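Local atomic coordinates of uncharacterized protein MG296 homolog (Mycoplasma pneumoniae, PDB entry 2I15), a protein that is of unknown function, an all-alpha member of the Mg296 family of mycoplasmal proteins. Residues A[17-20]-A[21-25]; A[25-28]-A[29-33]. All blocks are in the same frame, centred on the assembly; numbering follows the deposited sequence.

How the contacts relate
Both contacts are local and lie on the surface, toward the N-terminal end of the all-alpha chain and well away from its centre. Contact 1 covers the last turns of helix 9-23 and its exit; contact 2 covers the entry and first turns of helix 27-41. They share Val25 in the short link between the helices, and their centres are about 11 Å apart. Phe22 of contact 1 meets Phe30 edge to face and also packs on Phe27, joining the two helices through aromatic rings. Each holds an ion pair, Glu21-Lys24 at a helix end and Glu28-Arg31 within the first turns; a water bridge sets contact 1 apart, the N-cap and Phe27-Arg31 packing contact 2.

Contact 1. Residues A[17-20]-A[21-25]; sequences FVQT and EFEKV
Phe17 and Glu21, one turn apart near the C-terminal end of helix 9-23, run side by side and point the same way. The carboxylate of Glu21 comes alongside the outer part of the Phe17 ring, its OE1 3.6 Å from CE1 of Phe17, and the two flat groups are nearly parallel, their planes 11° apart. The phenyl group is brought there by a first torsion that sets CG anti to the backbone N (chi1 175°), while the bend of Glu21 at chi2 folds its carboxylate back against the ring. At the backbone, the helical bond from Glu21 N to Phe17 O is 2.7 Å long.

A second partner holds the other oxygen of this carboxylate: Lys24 NZ forms a salt bridge with Glu21 OE2 at 3.1 Å, arriving from above the carboxylate plane. This ion pair spans the helix end, since Lys24 is the first residue to leave helical backbone angles. Its N still bonds back to Thr20 O at 3.2 Å, and its CG rests against the same carbonyl oxygen.

Further round the helix, the Phe22 ring leads away, toward helix 27-41, while Phe22 N bonds to Val18 O at 2.9 Å. Thr20 has two polar links: OG1 is hydrogen-bonded to the Gln16 carbonyl, one turn back, and also accepts a hydrogen bond from a water that ties it to Glu23, three residues on. That water donates to both side chains it joins, lying 2.6 Å from Thr20 OG1 and 2.7 Å from Glu23 OE1.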
loop_
_atom_site.group_PDB
_atom_site.type_symbol
_atom_site.label_atom_id
_atom_site.label_comp_id
_atom_site.label_asym_id
_atom_site.label_seq_id
_atom_site.Cartn_x
_atom_site.Cartn_y
_atom_site.Cartn_z
ATOM N N PHE A 17 36.836 1.291 24.485
ATOM C CA PHE A 17 36.308 0.660 23.274
ATOM C C PHE A 17 35.756 1.608 22.187
ATOM O O PHE A 17 36.213 1.586 21.036
ATOM C CB PHE A 17 35.219 -0.353 23.666
ATOM C CG PHE A 17 34.532 -0.972 22.497
ATOM C CD1 PHE A 17 35.120 -2.010 21.801
ATOM C CD2 PHE A 17 33.327 -0.460 22.045
ATOM C CE1 PHE A 17 34.516 -2.527 20.662
ATOM C CE2 PHE A 17 32.712 -0.960 20.913
ATOM C CZ PHE A 17 33.305 -1.994 20.216
ATOM N N VAL A 18 34.774 2.437 22.543
ATOM C CA VAL A 18 34.181 3.340 21.562
ATOM C C VAL A 18 35.238 4.376 21.160
ATOM O O VAL A 18 35.233 4.885 20.036
ATOM C CB VAL A 18 32.895 4.015 22.128
ATOM C CG1 VAL A 18 32.347 3.203 23.297
ATOM C CG2 VAL A 18 33.162 5.401 22.544
ATOM N N GLN A 19 36.151 4.661 22.088
ATOM C CA GLN A 19 37.251 5.594 21.858
ATOM C C GLN A 19 38.186 5.020 20.770
ATOM O O GLN A 19 38.471 5.689 19.778
ATOM C CB GLN A 19 38.010 5.799 23.178
ATOM C CG GLN A 19 38.964 7.004 23.258
ATOM C CD GLN A 19 39.443 7.282 24.702
ATOM O OE1 GLN A 19 39.044 8.270 25.336
ATOM N NE2 GLN A 19 40.296 6.400 25.220
ATOM N N THR A 20 38.627 3.773 20.957
ATOM C CA THR A 20 39.518 3.079 20.016
ATOM C C THR A 20 38.788 2.843 18.685
ATOM O O THR A 20 39.347 2.974 17.591
ATOM C CB THR A 20 39.960 1.724 20.598
ATOM O OG1 THR A 20 40.739 1.946 21.785
ATOM C CG2 THR A 20 40.828 0.969 19.585
ATOM N N GLU A 21 37.529 2.456 18.811
ATOM C CA GLU A 21 36.667 2.209 17.675
ATOM C C GLU A 21 36.683 3.457 16.773
ATOM O O GLU A 21 36.911 3.371 15.567
ATOM C CB GLU A 21 35.270 1.931 18.212
ATOM C CG GLU A 21 34.487 0.804 17.537
ATOM C CD GLU A 21 35.289 -0.451 17.242
ATOM O OE1 GLU A 21 36.204 -0.785 18.018
ATOM O OE2 GLU A 21 34.978 -1.109 16.229
ATOM N N PHE A 22 36.476 4.615 17.393
ATOM C CA PHE A 22 36.451 5.919 16.735
ATOM C C PHE A 22 37.742 6.347 16.032
ATOM O O PHE A 22 37.707 6.980 14.971
ATOM C CB PHE A 22 36.086 6.989 17.771
ATOM C CG PHE A 22 36.278 8.398 17.289
ATOM C CD1 PHE A 22 35.336 9.003 16.459
ATOM C CD2 PHE A 22 37.404 9.133 17.674
ATOM C CE1 PHE A 22 35.505 10.302 16.027
ATOM C CE2 PHE A 22 37.577 10.450 17.238
ATOM C CZ PHE A 22 36.628 11.030 16.417
ATOM N N GLU A 23 38.881 6.000 16.617
ATOM C CA GLU A 23 40.164 6.396 16.056
ATOM C C GLU A 23 40.585 5.551 14.856
ATOM O O GLU A 23 41.348 6.006 13.993
ATOM C CB GLU A 23 41.234 6.343 17.158
ATOM C CG GLU A 23 40.700 6.813 18.494
ATOM C CD GLU A 23 41.653 6.578 19.644
ATOM O OE1 GLU A 23 42.246 5.477 19.713
ATOM O OE2 GLU A 23 41.795 7.488 20.493
ATOM N N LYS A 24 40.072 4.326 14.797
ATOM C CA LYS A 24 40.403 3.391 13.721
ATOM C C LYS A 24 39.406 3.407 12.569
ATOM O O LYS A 24 39.356 2.473 11.768
ATOM C CB LYS A 24 40.504 1.967 14.281
ATOM C CG LYS A 24 39.186 1.357 14.771
ATOM C CD LYS A 24 39.328 -0.162 14.951
ATOM C CE LYS A 24 38.111 -0.805 15.607
ATOM N NZ LYS A 24 37.535 -1.857 14.740
ATOM N N VAL A 25 38.606 4.462 12.490
ATOM C CA VAL A 25 37.610 4.604 11.426
ATOM C C VAL A 25 37.985 5.911 10.721
ATOM O O VAL A 25 38.560 6.799 11.348
ATOM C CB VAL A 25 36.157 4.692 12.052
ATOM C CG1 VAL A 25 35.654 6.120 12.079
ATOM C CG2 VAL A 25 35.205 3.813 11.315
HETATM O O HOH W 1 42.036 4.161 22.071
#

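Contact 2. Residues A[25-28]-A[29-33]; sequences VDFE and TFRQN
Arg31 lies against both Phe27 and Glu28 in the first turns of helix 27-41, and its guanidinium is turned differently to each. Phe27 CE2 sits over the centre of one guanidinium face, 3.6 Å from Arg31 CZ, with the ring steeply inclined at 74° to that plane. Nearer the backbone, Arg31 CB lies over a face of the phenyl ring as a CH-pi contact, 4.2 Å from its centroid, so the arginine wraps round the outer part of the ring. Bends at chi2 and chi3 (-124° and -82°) give the chain this course.

Glu28 runs alongside Arg31 and meets the guanidinium at its edge. A side-on salt bridge brings two nitrogens to one oxygen: Arg31 NH2 lies 2.6 Å and NE 2.8 Å from Glu28 OE2, both bonds close to the guanidinium plane. Edge and face contacts together probably limit rotation of the group.

Val25 CG1 packs on Phe30 CB at 3.5 Å, its side chain crossing that of Phe30 at about a right angle. Asp26 and Thr29 also cross nearly perpendicularly: Thr29 OG1 donates to Asp26 OD2 at 2.7 Å, on the anti side of the carboxylate. The same OD2 also takes a weak capping bond from Thr29 N, 3.2 Å away, with Asp26 standing at the N-cap position of helix 27-41.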
loop_
_atom_site.group_PDB
_atom_site.type_symbol
_atom_site.label_atom_id
_atom_site.label_comp_id
_atom_site.label_asym_id
_atom_site.label_seq_id
_atom_site.Cartn_x
_atom_site.Cartn_y
_atom_site.Cartn_z
ATOM N N VAL A 25 38.606 4.462 12.490
ATOM C CA VAL A 25 37.610 4.604 11.426
ATOM C C VAL A 25 37.985 5.911 10.721
ATOM O O VAL A 25 38.560 6.799 11.348
ATOM C CB VAL A 25 36.157 4.692 12.052
ATOM C CG1 VAL A 25 35.654 6.120 12.079
ATOM C CG2 VAL A 25 35.205 3.813 11.315
ATOM N N ASP A 26 37.684 6.042 9.434
ATOM C CA ASP A 26 37.996 7.289 8.735
ATOM C C ASP A 26 37.168 8.374 9.421
ATOM O O ASP A 26 35.937 8.292 9.414
ATOM C CB ASP A 26 37.604 7.195 7.258
ATOM C CG ASP A 26 38.047 8.409 6.461
ATOM O OD1 ASP A 26 39.267 8.691 6.438
ATOM O OD2 ASP A 26 37.186 9.090 5.856
ATOM N N PHE A 27 37.833 9.378 10.008
ATOM C CA PHE A 27 37.123 10.450 10.728
ATOM C C PHE A 27 36.074 11.159 9.901
ATOM O O PHE A 27 34.905 11.214 10.279
ATOM C CB PHE A 27 38.071 11.534 11.286
ATOM C CG PHE A 27 37.330 12.745 11.801
ATOM C CD1 PHE A 27 36.618 12.684 13.002
ATOM C CD2 PHE A 27 37.224 13.895 11.020
ATOM C CE1 PHE A 27 35.791 13.741 13.404
ATOM C CE2 PHE A 27 36.391 14.969 11.412
ATOM C CZ PHE A 27 35.681 14.889 12.603
ATOM N N GLU A 28 36.519 11.730 8.789
ATOM C CA GLU A 28 35.655 12.465 7.881
ATOM C C GLU A 28 34.442 11.671 7.349
ATOM O O GLU A 28 33.421 12.267 6.996
ATOM C CB GLU A 28 36.491 12.970 6.710
ATOM C CG GLU A 28 36.239 14.422 6.366
ATOM C CD GLU A 28 36.847 15.381 7.369
ATOM O OE1 GLU A 28 38.069 15.285 7.622
ATOM O OE2 GLU A 28 36.101 16.236 7.890
ATOM N N THR A 29 34.550 10.344 7.269
ATOM C CA THR A 29 33.442 9.517 6.787
ATOM C C THR A 29 32.502 9.307 7.958
ATOM O O THR A 29 31.277 9.312 7.800
ATOM C CB THR A 29 33.913 8.122 6.314
ATOM O OG1 THR A 29 34.743 8.264 5.156
ATOM C CG2 THR A 29 32.721 7.237 5.977
ATOM N N PHE A 30 33.089 9.070 9.131
ATOM C CA PHE A 30 32.316 8.882 10.350
ATOM C C PHE A 30 31.541 10.166 10.609
ATOM O O PHE A 30 30.324 10.135 10.796
ATOM C CB PHE A 30 33.235 8.607 11.544
ATOM C CG PHE A 30 32.537 8.729 12.876
ATOM C CD1 PHE A 30 31.710 7.715 13.341
ATOM C CD2 PHE A 30 32.676 9.880 13.649
ATOM C CE1 PHE A 30 31.032 7.846 14.546
ATOM C CE2 PHE A 30 31.995 10.015 14.854
ATOM C CZ PHE A 30 31.176 8.994 15.302
ATOM N N ARG A 31 32.262 11.292 10.607
ATOM C CA ARG A 31 31.688 12.617 10.837
ATOM C C ARG A 31 30.406 12.877 10.041
ATOM O O ARG A 31 29.433 13.419 10.572
ATOM C CB ARG A 31 32.725 13.700 10.490
ATOM C CG ARG A 31 32.234 15.134 10.746
ATOM C CD ARG A 31 32.314 16.014 9.521
ATOM N NE ARG A 31 33.635 16.592 9.271
ATOM C CZ ARG A 31 34.236 17.484 10.056
ATOM N NH1 ARG A 31 33.650 17.913 11.162
ATOM N NH2 ARG A 31 35.423 17.964 9.727
ATOM N N GLN A 32 30.413 12.507 8.762
ATOM C CA GLN A 32 29.252 12.717 7.899
ATOM C C GLN A 32 28.077 11.819 8.315
ATOM O O GLN A 32 26.937 12.264 8.368
ATOM C CB GLN A 32 29.619 12.435 6.438
ATOM C CG GLN A 32 30.805 13.246 5.944
ATOM C CD GLN A 32 31.239 12.875 4.537
ATOM O OE1 GLN A 32 31.563 11.711 4.253
ATOM N NE2 GLN A 32 31.260 13.864 3.646
ATOM N N ASN A 33 28.350 10.552 8.610
ATOM C CA ASN A 33 27.279 9.652 9.010
ATOM C C ASN A 33 26.702 10.139 10.323
ATOM O O ASN A 33 25.486 10.180 10.511
ATOM C CB ASN A 33 27.810 8.221 9.129
ATOM C CG ASN A 33 28.380 7.714 7.814
ATOM O OD1 ASN A 33 27.854 8.032 6.750
ATOM N ND2 ASN A 33 29.447 6.930 7.878
#